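Local coordinates for protein 2-keto-3-deoxy-D-arabinonate dehydratase (Sulfolobus solfataricus, PDB 2Q18) that catalyses the metal-dependent dehydration of 2-dehydro-3-deoxy-D-arabinonate to 2,5-dioxopentanoate, a step in the oxidation of pentoses to 2-oxoglutarate, at residues Ser55-Phe60 against Ile65-Pro70; Ile71-Val76 against Asn122-His127; Glu129-Arg134 against Ile161-Ser166; Leu210-Glu215 against Ile258-Asp263; Ile271-Ile276 against Thr281-Val286. All coordinates share one frame; numbering follows the deposited sequence.

Contact 1: Ser55-Phe60 against Ile65-Pro70; sequences SLLKSF and IRITKP
F60 and I67 hold this corner together through one backbone hydrogen bond: I67 N gives its hydrogen to F60 O at 2.9 Å, the donor standing almost straight out from the C=O (168°). F60 is the first residue past the helix to leave helical geometry, and its positive phi of 72° goes with the turn its carbonyl makes toward strand 65-67. The same oxygen has R66 CA 3.3 Å away in a CA-H...O contact.

The side chain of I67 points at the helix end. Its CB lies 3.9 Å from F60 O. From there CG2, set between the backbone N and the carbonyl carbon, lies against the carbonyl oxygens at the helix end, 3.5 Å from F60 O and 3.8 Å from L56 O. The other branch has CG1 anti to the backbone N (chi1 -165°), and its tip CD1 comes up to L57 CD2 at 4.4 Å. L56 and I65 cross at about a right angle, CD1 to CD1 at 4.0 Å.

Strand 2-8 packs against L56, I65 and R66, while the guanidinium of R66 forms a salt bridge with E129. Helix 53-59 leads through the short strand 61-62 into strand 65-67, which pairs with both 61-62 and 2-8. A single backbone hydrogen bond ties the helix end to the strand, and aliphatic branches do the rest, with no charge crossing between the segments.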
# COMPACT_ATOMS: atom_id res chain seq x y z
N SER A 55 -3.90 27.25 -22.14
CA SER A 55 -4.39 28.03 -21.00
C SER A 55 -3.66 27.68 -19.71
O SER A 55 -3.35 28.57 -18.91
CB SER A 55 -5.89 27.85 -20.79
OG SER A 55 -6.62 28.55 -21.78
N LEU A 56 -3.40 26.38 -19.49
CA LEU A 56 -2.64 25.93 -18.32
C LEU A 56 -1.25 26.56 -18.29
O LEU A 56 -0.78 26.97 -17.23
CB LEU A 56 -2.52 24.40 -18.27
CG LEU A 56 -3.68 23.58 -17.71
CD1 LEU A 56 -3.38 22.09 -17.88
CD2 LEU A 56 -3.97 23.92 -16.25
N LEU A 57 -0.60 26.62 -19.44
CA LEU A 57 0.71 27.27 -19.57
C LEU A 57 0.67 28.74 -19.15
O LEU A 57 1.58 29.21 -18.45
CB LEU A 57 1.24 27.16 -21.00
CG LEU A 57 1.58 25.78 -21.58
CD1 LEU A 57 2.04 25.92 -23.02
CD2 LEU A 57 2.64 25.05 -20.75
N LYS A 58 -0.38 29.45 -19.55
CA LYS A 58 -0.49 30.89 -19.31
C LYS A 58 -1.08 31.22 -17.94
O LYS A 58 -0.58 32.12 -17.25
CB LYS A 58 -1.34 31.55 -20.40
CG LYS A 58 -0.67 31.59 -21.76
CD LYS A 58 -1.68 31.82 -22.88
CE LYS A 58 -1.03 31.63 -24.24
NZ LYS A 58 -2.02 31.45 -25.35
N SER A 59 -2.12 30.50 -17.55
CA SER A 59 -2.88 30.81 -16.34
C SER A 59 -2.62 29.88 -15.15
O SER A 59 -3.12 30.13 -14.05
CB SER A 59 -4.38 30.87 -16.66
OG SER A 59 -4.63 31.81 -17.69
N PHE A 60 -1.86 28.80 -15.39
CA PHE A 60 -1.40 27.86 -14.34
C PHE A 60 -2.50 26.95 -13.78
O PHE A 60 -2.31 25.74 -13.64
CB PHE A 60 -0.66 28.56 -13.18
CG PHE A 60 0.43 29.51 -13.62
CD1 PHE A 60 1.07 29.38 -14.85
CD2 PHE A 60 0.84 30.53 -12.76
CE1 PHE A 60 2.08 30.26 -15.23
CE2 PHE A 60 1.85 31.41 -13.13
CZ PHE A 60 2.47 31.28 -14.36
N ILE A 65 -7.96 22.12 -11.70
CA ILE A 65 -6.65 21.56 -12.04
C ILE A 65 -5.56 22.65 -12.11
O ILE A 65 -5.81 23.75 -12.60
CB ILE A 65 -6.65 20.71 -13.35
CG1 ILE A 65 -6.87 21.58 -14.60
CG2 ILE A 65 -7.69 19.58 -13.26
CD1 ILE A 65 -6.66 20.84 -15.92
N ARG A 66 -4.38 22.32 -11.62
CA ARG A 66 -3.25 23.23 -11.64
C ARG A 66 -1.99 22.51 -12.11
O ARG A 66 -1.63 21.45 -11.59
CB ARG A 66 -3.02 23.84 -10.25
CG ARG A 66 -1.90 24.87 -10.19
CD ARG A 66 -1.71 25.45 -8.79
NE ARG A 66 -1.32 24.45 -7.79
CZ ARG A 66 -0.09 23.96 -7.65
NH1 ARG A 66 0.90 24.34 -8.45
NH2 ARG A 66 0.15 23.06 -6.70
N ILE A 67 -1.31 23.09 -13.11
CA ILE A 67 -0.07 22.52 -13.63
C ILE A 67 1.01 22.54 -12.53
O ILE A 67 1.02 23.42 -11.67
CB ILE A 67 0.39 23.23 -14.94
CG1 ILE A 67 1.46 22.40 -15.67
CG2 ILE A 67 0.83 24.69 -14.67
CD1 ILE A 67 1.74 22.84 -17.10
N THR A 68 1.89 21.55 -12.55
CA THR A 68 2.94 21.44 -11.54
C THR A 68 4.20 20.82 -12.16
O THR A 68 4.34 20.81 -13.39
CB THR A 68 2.44 20.69 -10.27
OG1 THR A 68 3.44 20.73 -9.24
CG2 THR A 68 2.06 19.23 -10.58
N LYS A 69 5.12 20.35 -11.33
CA LYS A 69 6.26 19.55 -11.82
C LYS A 69 5.72 18.39 -12.65
O LYS A 69 4.80 17.71 -12.20
CB LYS A 69 7.07 18.99 -10.64
CG LYS A 69 7.82 20.03 -9.83
CD LYS A 69 8.46 19.40 -8.58
CE LYS A 69 7.42 19.18 -7.48
NZ LYS A 69 8.04 18.91 -6.17
N PRO A 70 6.25 18.19 -13.87
CA PRO A 70 5.78 17.07 -14.70
C PRO A 70 6.08 15.67 -14.13
O PRO A 70 5.37 14.72 -14.44
CB PRO A 70 6.50 17.29 -16.04
CG PRO A 70 7.66 18.15 -15.73
CD PRO A 70 7.26 19.01 -14.56

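Contact 2: Ile71-Val76 against Asn122-His127; sequences IDPPEV and NRCVGH
The apolar packing between V76 and C124 makes up most of this small buried contact. CG2 of V76 lies 3.7 Å from SG of C124, and both side chains leave their backbones toward the opposite segment. The sulfur sits beside its own backbone N (chi1 -58°), and V76 CG2 likewise lies beside the N of V76 and anti to its carbonyl carbon; these two torsions bring the methyl up against the sulfur. P73 adds a looser touch through its ring carbon CG, 4.5 Å from the same C124 SG. One sulfur is therefore met by P73 of the loop and by V76, the first residue of strand 76-80.

The setting is the central beta structure of the FAH fold: strand 76-80 pairs with 114-119 and, in parallel, with 250-253, while the weakly bonded strand 124-125 runs parallel to 188-195. The side chain of V76 is about 8 Å from those of D164 and E145, both magnesium ligands.

No hydrogen bond joins the two segments. The polar links run outward instead: K69 NZ bonds C124 O, and R123 forms a salt bridge with E75 of a second subunit, while E75 here pairs in return with R123 of that neighbour.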
# COMPACT_ATOMS: atom_id res chain seq x y z
N ILE A 71 7.13 15.57 -13.32
CA ILE A 71 7.45 14.33 -12.59
C ILE A 71 7.98 14.69 -11.21
O ILE A 71 8.30 15.85 -10.94
CB ILE A 71 8.54 13.44 -13.30
CG1 ILE A 71 9.89 14.18 -13.39
CG2 ILE A 71 8.05 12.93 -14.67
CD1 ILE A 71 11.06 13.30 -13.86
N ASP A 72 8.05 13.69 -10.33
CA ASP A 72 8.81 13.79 -9.09
C ASP A 72 10.17 13.14 -9.33
O ASP A 72 10.28 11.91 -9.29
CB ASP A 72 8.07 13.09 -7.94
CG ASP A 72 6.71 13.72 -7.64
OD1 ASP A 72 6.64 14.96 -7.50
OD2 ASP A 72 5.70 12.97 -7.55
N PRO A 73 11.22 13.95 -9.59
CA PRO A 73 12.53 13.36 -9.87
C PRO A 73 13.16 12.87 -8.56
O PRO A 73 13.36 13.67 -7.65
CB PRO A 73 13.32 14.52 -10.46
CG PRO A 73 12.71 15.75 -9.85
CD PRO A 73 11.26 15.43 -9.60
N PRO A 74 13.46 11.56 -8.46
CA PRO A 74 13.96 11.06 -7.18
C PRO A 74 15.25 11.76 -6.76
O PRO A 74 15.47 11.97 -5.57
CB PRO A 74 14.19 9.57 -7.44
CG PRO A 74 13.30 9.25 -8.61
CD PRO A 74 13.35 10.48 -9.47
N GLU A 75 16.07 12.14 -7.74
CA GLU A 75 17.29 12.90 -7.48
C GLU A 75 17.46 13.96 -8.55
O GLU A 75 17.09 13.75 -9.70
CB GLU A 75 18.53 11.99 -7.46
CG GLU A 75 18.50 10.95 -6.34
CD GLU A 75 19.74 10.06 -6.30
OE1 GLU A 75 20.72 10.31 -7.03
OE2 GLU A 75 19.72 9.09 -5.51
N VAL A 76 18.01 15.11 -8.15
CA VAL A 76 18.39 16.14 -9.11
C VAL A 76 19.87 16.47 -8.92
O VAL A 76 20.31 16.77 -7.81
CB VAL A 76 17.54 17.43 -8.99
CG1 VAL A 76 17.94 18.43 -10.07
CG2 VAL A 76 16.05 17.12 -9.10
N ASN A 122 11.14 17.12 -3.17
CA ASN A 122 10.41 18.06 -2.33
C ASN A 122 11.04 19.46 -2.28
O ASN A 122 10.40 20.41 -1.82
CB ASN A 122 10.24 17.51 -0.91
CG ASN A 122 11.57 17.35 -0.19
OD1 ASN A 122 12.49 16.69 -0.69
ND2 ASN A 122 11.69 17.95 0.99
N ARG A 123 12.29 19.58 -2.71
CA ARG A 123 12.97 20.88 -2.79
C ARG A 123 12.78 21.52 -4.17
O ARG A 123 13.23 22.65 -4.40
CB ARG A 123 14.46 20.74 -2.46
CG ARG A 123 14.75 20.45 -0.98
CD ARG A 123 16.25 20.36 -0.74
NE ARG A 123 16.60 20.16 0.67
CZ ARG A 123 16.70 18.97 1.27
NH1 ARG A 123 16.47 17.86 0.60
NH2 ARG A 123 17.03 18.91 2.56
N CYS A 124 12.13 20.81 -5.09
CA CYS A 124 11.85 21.32 -6.43
C CYS A 124 10.43 21.87 -6.53
O CYS A 124 9.53 21.43 -5.81
CB CYS A 124 12.01 20.22 -7.47
SG CYS A 124 13.64 19.46 -7.53
N VAL A 125 10.25 22.83 -7.43
CA VAL A 125 8.92 23.37 -7.75
C VAL A 125 8.73 23.33 -9.26
O VAL A 125 9.67 23.06 -10.00
CB VAL A 125 8.72 24.82 -7.20
CG1 VAL A 125 9.00 24.88 -5.70
CG2 VAL A 125 9.58 25.82 -7.96
N GLY A 126 7.50 23.59 -9.70
CA GLY A 126 7.18 23.55 -11.11
C GLY A 126 6.70 24.89 -11.67
O GLY A 126 6.76 25.92 -10.99
N HIS A 127 6.26 24.85 -12.92
CA HIS A 127 5.67 25.98 -13.61
C HIS A 127 4.57 26.64 -12.77
O HIS A 127 3.66 25.96 -12.29
CB HIS A 127 5.11 25.51 -14.95
CG HIS A 127 4.69 26.61 -15.88
ND1 HIS A 127 5.58 27.54 -16.37
CD2 HIS A 127 3.49 26.90 -16.42
CE1 HIS A 127 4.94 28.37 -17.17
NE2 HIS A 127 3.67 28.01 -17.22

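Contact 3: Glu129-Arg134 against Ile161-Ser166; sequences EAIAVR and IMDDVS
A132 O takes a hydrogen bond from the Y184 hydroxyl and lies 3.6 Å from V165 CG1 of the other segment. The two segments belong to different sheets of the FAH fold: 131-133 is an edge strand, within this chain, of the five-stranded sheet that contains 271-276, and 161-166 lies on strand 156-167, which carries the magnesium ligand D164. They pack without any hydrogen bond between them.

I131 and V165 carry the packing between them. The CG1 of I131 takes the position between backbone N and carbonyl carbon (chi1 55°), and CD1 reaches V165 CG2 at 3.9 Å. I131 CG2 meets that same methyl, again at 3.9 Å, so V165 CG2 lies against both branches of the isoleucine.

D163 points at I131 too, the side chains crossing near a right angle, with OD2 3.6 Å from I131 CD1. This is an apolar covering for the oxygen; the other carboxylate oxygen, OD1, accepts a hydrogen bond from E143 N, next to the metal site.

D164 turns the other way, its carboxylate forming salt bridges with K118 and the substrate-binding K182. S166 OG, two residues on, donates to D164 O at 2.8 Å, coming from above the carbonyl plane by 49°.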
# COMPACT_ATOMS: atom_id res chain seq x y z
N GLU A 129 4.78 27.95 -9.83
CA GLU A 129 5.02 27.87 -8.39
C GLU A 129 6.24 28.71 -8.05
O GLU A 129 7.04 29.03 -8.93
CB GLU A 129 5.22 26.40 -7.96
CG GLU A 129 4.08 25.48 -8.45
CD GLU A 129 4.30 24.00 -8.15
OE1 GLU A 129 5.47 23.59 -7.91
OE2 GLU A 129 3.31 23.24 -8.16
N ALA A 130 6.39 29.07 -6.78
CA ALA A 130 7.45 29.98 -6.37
C ALA A 130 8.80 29.30 -6.12
O ALA A 130 8.87 28.29 -5.40
CB ALA A 130 7.02 30.77 -5.13
N ILE A 131 9.85 29.85 -6.71
CA ILE A 131 11.22 29.56 -6.30
C ILE A 131 11.56 30.46 -5.11
O ILE A 131 10.82 31.41 -4.82
CB ILE A 131 12.25 29.75 -7.45
CG1 ILE A 131 12.16 31.16 -8.06
CG2 ILE A 131 12.06 28.68 -8.52
CD1 ILE A 131 13.31 31.52 -9.02
N ALA A 132 12.65 30.16 -4.42
CA ALA A 132 12.97 30.88 -3.19
C ALA A 132 14.37 31.47 -3.19
O ALA A 132 15.27 30.97 -3.87
CB ALA A 132 12.75 29.99 -1.97
N VAL A 133 14.53 32.55 -2.43
CA VAL A 133 15.82 33.15 -2.14
C VAL A 133 16.03 32.92 -0.66
O VAL A 133 15.15 33.24 0.15
CB VAL A 133 15.84 34.69 -2.45
CG1 VAL A 133 17.15 35.33 -1.99
CG2 VAL A 133 15.63 34.94 -3.93
N ARG A 134 17.17 32.34 -0.30
CA ARG A 134 17.51 32.08 1.10
C ARG A 134 17.44 33.37 1.91
O ARG A 134 17.78 34.45 1.41
CB ARG A 134 18.92 31.48 1.20
CG ARG A 134 19.09 30.05 0.67
CD ARG A 134 20.54 29.56 0.82
NE ARG A 134 20.96 29.68 2.22
CZ ARG A 134 21.11 28.66 3.06
NH1 ARG A 134 20.92 27.41 2.65
NH2 ARG A 134 21.47 28.91 4.31
N ILE A 161 13.28 22.26 -19.14
CA ILE A 161 13.94 23.49 -18.70
C ILE A 161 14.14 23.38 -17.20
O ILE A 161 13.22 22.99 -16.49
CB ILE A 161 13.06 24.73 -18.98
CG1 ILE A 161 12.64 24.78 -20.46
CG2 ILE A 161 13.78 26.02 -18.55
CD1 ILE A 161 11.47 25.72 -20.74
N MET A 162 15.32 23.72 -16.70
CA MET A 162 15.52 23.79 -15.25
C MET A 162 16.12 25.13 -14.85
O MET A 162 16.98 25.67 -15.54
CB MET A 162 16.39 22.63 -14.72
CG MET A 162 16.60 22.62 -13.18
SD MET A 162 17.18 21.03 -12.47
CE MET A 162 15.63 20.14 -12.45
N ASP A 163 15.66 25.64 -13.71
CA ASP A 163 16.27 26.79 -13.08
C ASP A 163 17.06 26.30 -11.87
O ASP A 163 16.48 25.86 -10.88
CB ASP A 163 15.19 27.79 -12.64
CG ASP A 163 15.76 29.10 -12.09
OD1 ASP A 163 16.99 29.21 -11.90
OD2 ASP A 163 14.96 30.02 -11.84
N ASP A 164 18.39 26.36 -11.97
CA ASP A 164 19.26 26.06 -10.85
C ASP A 164 19.44 27.34 -10.03
O ASP A 164 20.37 28.11 -10.25
CB ASP A 164 20.62 25.51 -11.36
CG ASP A 164 21.63 25.25 -10.23
OD1 ASP A 164 21.31 25.46 -9.04
OD2 ASP A 164 22.77 24.85 -10.55
N VAL A 165 18.53 27.56 -9.08
CA VAL A 165 18.53 28.78 -8.28
C VAL A 165 19.73 28.75 -7.32
O VAL A 165 19.88 27.81 -6.53
CB VAL A 165 17.20 28.97 -7.50
CG1 VAL A 165 17.14 30.35 -6.86
CG2 VAL A 165 15.99 28.77 -8.42
N SER A 166 20.57 29.78 -7.40
CA SER A 166 21.88 29.75 -6.76
C SER A 166 22.18 31.00 -5.93
O SER A 166 22.13 32.12 -6.45
CB SER A 166 22.97 29.58 -7.82
OG SER A 166 22.67 28.51 -8.69

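Contact 4: Leu210-Glu215 against Ile258-Asp263; sequences LKIVRE and IVPGRD
L210 carries the apolar contact with I258 and P260: its CD2 touches two residues of the loop at once, CG2 of I258 at 3.9 Å and the ring carbon CG of P260 at 3.9 Å. With CG anti to the backbone N (chi1 168°), the leucine stretches out from strand 207-214 and meets the proline tip to tip. Against I258 it lies at a slant, and its CB adds a second touch on the CG2 methyl at 4.0 Å. I212, two residues further along the same face of the strand, extends CD1 to P260 CG at 4.2 Å. The proline ring therefore receives both aliphatic tips.

Polar contact is made through water. R214 NH2 donates to a water at 3.1 Å, and that water passes a hydrogen on to D263 O at 3.0 Å. The water lies at the edge of the guanidinium and in its plane. The arginine itself is fixed from outside the two segments, by a salt bridge to D270 and a cation-pi contact with F219.

In the fold, strand 207-214 sits between 217-225 and 271-276, and 258-263 lies in the loop between strands 250-253 and 271-276. I258 N is bonded to OG1 of T256, a substrate-binding residue, and the side chain of P260 is about 7 Å from that of the magnesium ligand E143, consistent with this packing flanking the active site of an FAH-family enzyme.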
# COMPACT_ATOMS: atom_id res chain seq x y z
N LEU A 210 16.59 33.93 -20.78
CA LEU A 210 16.19 34.27 -19.42
C LEU A 210 15.64 35.70 -19.35
O LEU A 210 16.23 36.63 -19.92
CB LEU A 210 17.37 34.13 -18.45
CG LEU A 210 17.24 34.72 -17.04
CD1 LEU A 210 16.22 33.96 -16.19
CD2 LEU A 210 18.58 34.78 -16.33
N LYS A 211 14.53 35.85 -18.64
CA LYS A 211 13.98 37.16 -18.30
C LYS A 211 13.65 37.21 -16.82
O LYS A 211 13.03 36.29 -16.28
CB LYS A 211 12.71 37.46 -19.11
CG LYS A 211 12.96 37.80 -20.57
CD LYS A 211 11.69 37.74 -21.41
CE LYS A 211 10.74 38.88 -21.10
NZ LYS A 211 9.58 38.89 -22.04
N ILE A 212 14.10 38.27 -16.16
CA ILE A 212 13.68 38.57 -14.80
C ILE A 212 12.77 39.79 -14.87
O ILE A 212 13.20 40.87 -15.29
CB ILE A 212 14.88 38.82 -13.86
CG1 ILE A 212 15.84 37.61 -13.88
CG2 ILE A 212 14.38 39.12 -12.44
CD1 ILE A 212 17.21 37.86 -13.25
N VAL A 213 11.52 39.61 -14.47
CA VAL A 213 10.51 40.66 -14.54
C VAL A 213 10.23 41.18 -13.14
O VAL A 213 9.83 40.42 -12.25
CB VAL A 213 9.22 40.18 -15.24
CG1 VAL A 213 8.19 41.31 -15.34
CG2 VAL A 213 9.52 39.63 -16.62
N ARG A 214 10.47 42.47 -12.94
CA ARG A 214 10.26 43.13 -11.66
C ARG A 214 9.20 44.21 -11.83
O ARG A 214 9.40 45.16 -12.60
CB ARG A 214 11.57 43.75 -11.16
CG ARG A 214 11.49 44.37 -9.77
CD ARG A 214 12.88 44.56 -9.18
NE ARG A 214 13.57 43.28 -9.02
CZ ARG A 214 14.84 43.15 -8.62
NH1 ARG A 214 15.36 41.93 -8.51
NH2 ARG A 214 15.57 44.21 -8.31
N GLU A 215 8.08 44.07 -11.13
CA GLU A 215 6.94 44.99 -11.25
C GLU A 215 6.62 45.35 -12.71
O GLU A 215 6.45 46.53 -13.05
CB GLU A 215 7.19 46.26 -10.41
CG GLU A 215 7.12 46.03 -8.90
CD GLU A 215 7.48 47.26 -8.09
OE1 GLU A 215 8.45 47.98 -8.45
OE2 GLU A 215 6.81 47.51 -7.06
N ILE A 258 24.08 31.95 -19.13
CA ILE A 258 23.43 33.24 -18.88
C ILE A 258 23.59 33.62 -17.41
O ILE A 258 23.00 33.00 -16.51
CB ILE A 258 21.94 33.26 -19.30
CG1 ILE A 258 21.80 32.86 -20.77
CG2 ILE A 258 21.32 34.65 -19.07
CD1 ILE A 258 20.41 32.38 -21.17
N VAL A 259 24.42 34.63 -17.17
CA VAL A 259 24.78 35.05 -15.82
C VAL A 259 24.54 36.55 -15.66
O VAL A 259 25.36 37.36 -16.10
CB VAL A 259 26.26 34.70 -15.49
CG1 VAL A 259 26.59 35.05 -14.05
CG2 VAL A 259 26.56 33.22 -15.76
N PRO A 260 23.41 36.94 -15.04
CA PRO A 260 23.16 38.34 -14.71
C PRO A 260 24.25 38.93 -13.81
O PRO A 260 25.01 38.18 -13.18
CB PRO A 260 21.82 38.29 -13.96
CG PRO A 260 21.16 37.05 -14.45
CD PRO A 260 22.28 36.08 -14.64
N GLY A 261 24.33 40.26 -13.77
CA GLY A 261 25.36 40.95 -13.01
C GLY A 261 25.12 40.93 -11.52
O GLY A 261 24.10 40.41 -11.04
N ARG A 262 26.06 41.50 -10.77
CA ARG A 262 26.02 41.51 -9.31
C ARG A 262 24.88 42.36 -8.74
O ARG A 262 24.50 42.19 -7.58
CB ARG A 262 27.37 41.98 -8.74
CG ARG A 262 27.64 41.51 -7.31
CD ARG A 262 29.11 41.67 -6.94
NE ARG A 262 29.98 40.85 -7.77
CZ ARG A 262 31.31 40.87 -7.72
NH1 ARG A 262 32.02 40.07 -8.52
NH2 ARG A 262 31.95 41.68 -6.87
N ASP A 263 24.35 43.27 -9.55
CA ASP A 263 23.22 44.11 -9.14
C ASP A 263 21.87 43.50 -9.52
O ASP A 263 20.81 44.08 -9.23
CB ASP A 263 23.37 45.53 -9.71
CG ASP A 263 23.41 45.57 -11.24
OD1 ASP A 263 23.70 44.52 -11.87
OD2 ASP A 263 23.15 46.65 -11.81
O HOH W 1 18.40 43.29 -7.54

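Contact 5: Ile271-Ile276 against Thr281-Val286; sequences IVEITI and TLITPV
Strands 271-276 and 281-286 pair antiparallel, 169° between their directions, as the two arms of a beta hairpin in the five-stranded sheet. V272 with T284 and I274 with L282 are the hydrogen-bonded pairs, each closed by two bonds; the shortest runs from L282 N to I274 O at 2.8 Å, and V272 N to T284 O is nearly straight (172° at the hydrogen).

On the face of I271, E273 and T275, I271 CG2 meets I283 CG2 at 3.6 Å and its CD1 reaches over to P285 CB at 3.9 Å. E273 and I283 lie side by side, pointing the same way. At the turn end T275 OG1 and T281 OG1 hydrogen-bond at 2.9 Å; in both threonines the hydroxyl sits beside the backbone N, anti to the carbonyl carbon, which turns the pair toward each other. With an alanine in place of T281, T275 OG1 would probably lose this cross-strand partner and be freer to turn.

The other face, with V272 and I274, packs on D163 and I161 of strand 156-167, and V272 CG2 touches V286 CG2 at 3.8 Å. One water spans the backbones here, donating to V272 O at 2.8 Å and to L282 O at 2.6 Å, two oxygens that already accept the N-H groups of T284 and I274.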
# COMPACT_ATOMS: atom_id res chain seq x y z
N ILE A 271 9.48 37.85 -11.20
CA ILE A 271 9.04 36.75 -12.04
C ILE A 271 10.21 36.32 -12.92
O ILE A 271 10.75 37.13 -13.68
CB ILE A 271 7.81 37.10 -12.94
CG1 ILE A 271 6.68 37.79 -12.14
CG2 ILE A 271 7.32 35.87 -13.70
CD1 ILE A 271 6.10 36.99 -10.96
N VAL A 272 10.58 35.05 -12.80
CA VAL A 272 11.65 34.48 -13.61
C VAL A 272 11.03 33.66 -14.74
O VAL A 272 10.23 32.76 -14.50
CB VAL A 272 12.61 33.60 -12.76
CG1 VAL A 272 13.68 32.95 -13.63
CG2 VAL A 272 13.26 34.44 -11.66
N GLU A 273 11.40 34.00 -15.97
CA GLU A 273 10.88 33.32 -17.15
C GLU A 273 12.05 32.78 -17.94
O GLU A 273 12.98 33.52 -18.26
CB GLU A 273 10.06 34.28 -18.01
CG GLU A 273 8.98 35.06 -17.25
CD GLU A 273 8.24 36.07 -18.12
OE1 GLU A 273 8.59 36.24 -19.30
OE2 GLU A 273 7.28 36.69 -17.61
N ILE A 274 12.00 31.49 -18.25
CA ILE A 274 13.06 30.83 -19.01
C ILE A 274 12.46 30.09 -20.19
O ILE A 274 11.60 29.22 -20.01
CB ILE A 274 13.91 29.87 -18.14
CG1 ILE A 274 14.51 30.62 -16.94
CG2 ILE A 274 15.02 29.22 -18.98
CD1 ILE A 274 14.92 29.73 -15.78
N THR A 275 12.91 30.45 -21.38
CA THR A 275 12.42 29.86 -22.61
C THR A 275 13.51 29.00 -23.23
O THR A 275 14.67 29.42 -23.29
CB THR A 275 11.96 30.95 -23.61
OG1 THR A 275 11.03 31.83 -22.96
CG2 THR A 275 11.29 30.33 -24.83
N ILE A 276 13.14 27.80 -23.67
CA ILE A 276 14.03 26.96 -24.46
C ILE A 276 13.28 26.48 -25.69
O ILE A 276 12.12 26.06 -25.60
CB ILE A 276 14.60 25.75 -23.66
CG1 ILE A 276 15.43 26.25 -22.46
CG2 ILE A 276 15.45 24.84 -24.56
CD1 ILE A 276 16.17 25.16 -21.69
N THR A 281 8.19 27.70 -22.11
CA THR A 281 8.63 28.74 -21.19
C THR A 281 8.23 28.36 -19.78
O THR A 281 7.05 28.16 -19.49
CB THR A 281 8.04 30.13 -21.57
OG1 THR A 281 8.47 30.49 -22.89
CG2 THR A 281 8.50 31.20 -20.58
N LEU A 282 9.23 28.26 -18.91
CA LEU A 282 9.03 27.99 -17.50
C LEU A 282 8.93 29.32 -16.75
O LEU A 282 9.83 30.15 -16.85
CB LEU A 282 10.19 27.15 -16.94
CG LEU A 282 10.23 26.87 -15.43
CD1 LEU A 282 9.11 25.91 -15.02
CD2 LEU A 282 11.59 26.30 -15.04
N ILE A 283 7.86 29.50 -15.99
CA ILE A 283 7.60 30.76 -15.29
C ILE A 283 7.41 30.53 -13.80
O ILE A 283 6.53 29.78 -13.38
CB ILE A 283 6.35 31.49 -15.88
CG1 ILE A 283 6.55 31.79 -17.37
CG2 ILE A 283 6.05 32.77 -15.09
CD1 ILE A 283 5.26 32.11 -18.13
N THR A 284 8.23 31.19 -12.99
CA THR A 284 8.14 31.06 -11.54
C THR A 284 8.26 32.40 -10.83
O THR A 284 9.25 33.13 -11.03
CB THR A 284 9.23 30.11 -10.97
OG1 THR A 284 10.53 30.65 -11.23
CG2 THR A 284 9.14 28.70 -11.59
N PRO A 285 7.26 32.75 -9.99
CA PRO A 285 7.44 33.87 -9.07
C PRO A 285 8.50 33.57 -8.02
O PRO A 285 8.88 32.41 -7.83
CB PRO A 285 6.06 34.01 -8.41
CG PRO A 285 5.39 32.69 -8.60
CD PRO A 285 5.93 32.13 -9.89
N VAL A 286 8.99 34.62 -7.36
CA VAL A 286 10.07 34.49 -6.39
C VAL A 286 9.56 34.87 -5.01
O VAL A 286 8.83 35.85 -4.85
CB VAL A 286 11.28 35.38 -6.78
CG1 VAL A 286 12.39 35.29 -5.74
CG2 VAL A 286 11.81 35.00 -8.15
O HOH W 2 11.60 30.35 -14.91

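In the fold
The five contacts follow one another along the chain. Contact 1 belongs to the N-terminal part, and contact 2 begins directly after it. H127 of contact 2 bonds L57 of contact 1 and approaches I283 of contact 5, whose centre is about 13 Å from that of contact 1. Contact 5 lies wholly in the five-stranded sheet, and contacts 3 and 4 each give one strand to it: 131-133 neighbours 280-288, and 207-214 neighbours 271-276, centres about 9 to 13 Å apart. Contacts 1 and 4 are the farthest apart, about 24 Å between centres. Contacts 2 to 5 lie near the metal site, contact 3 carrying a magnesium ligand, whereas contact 1 is away from it.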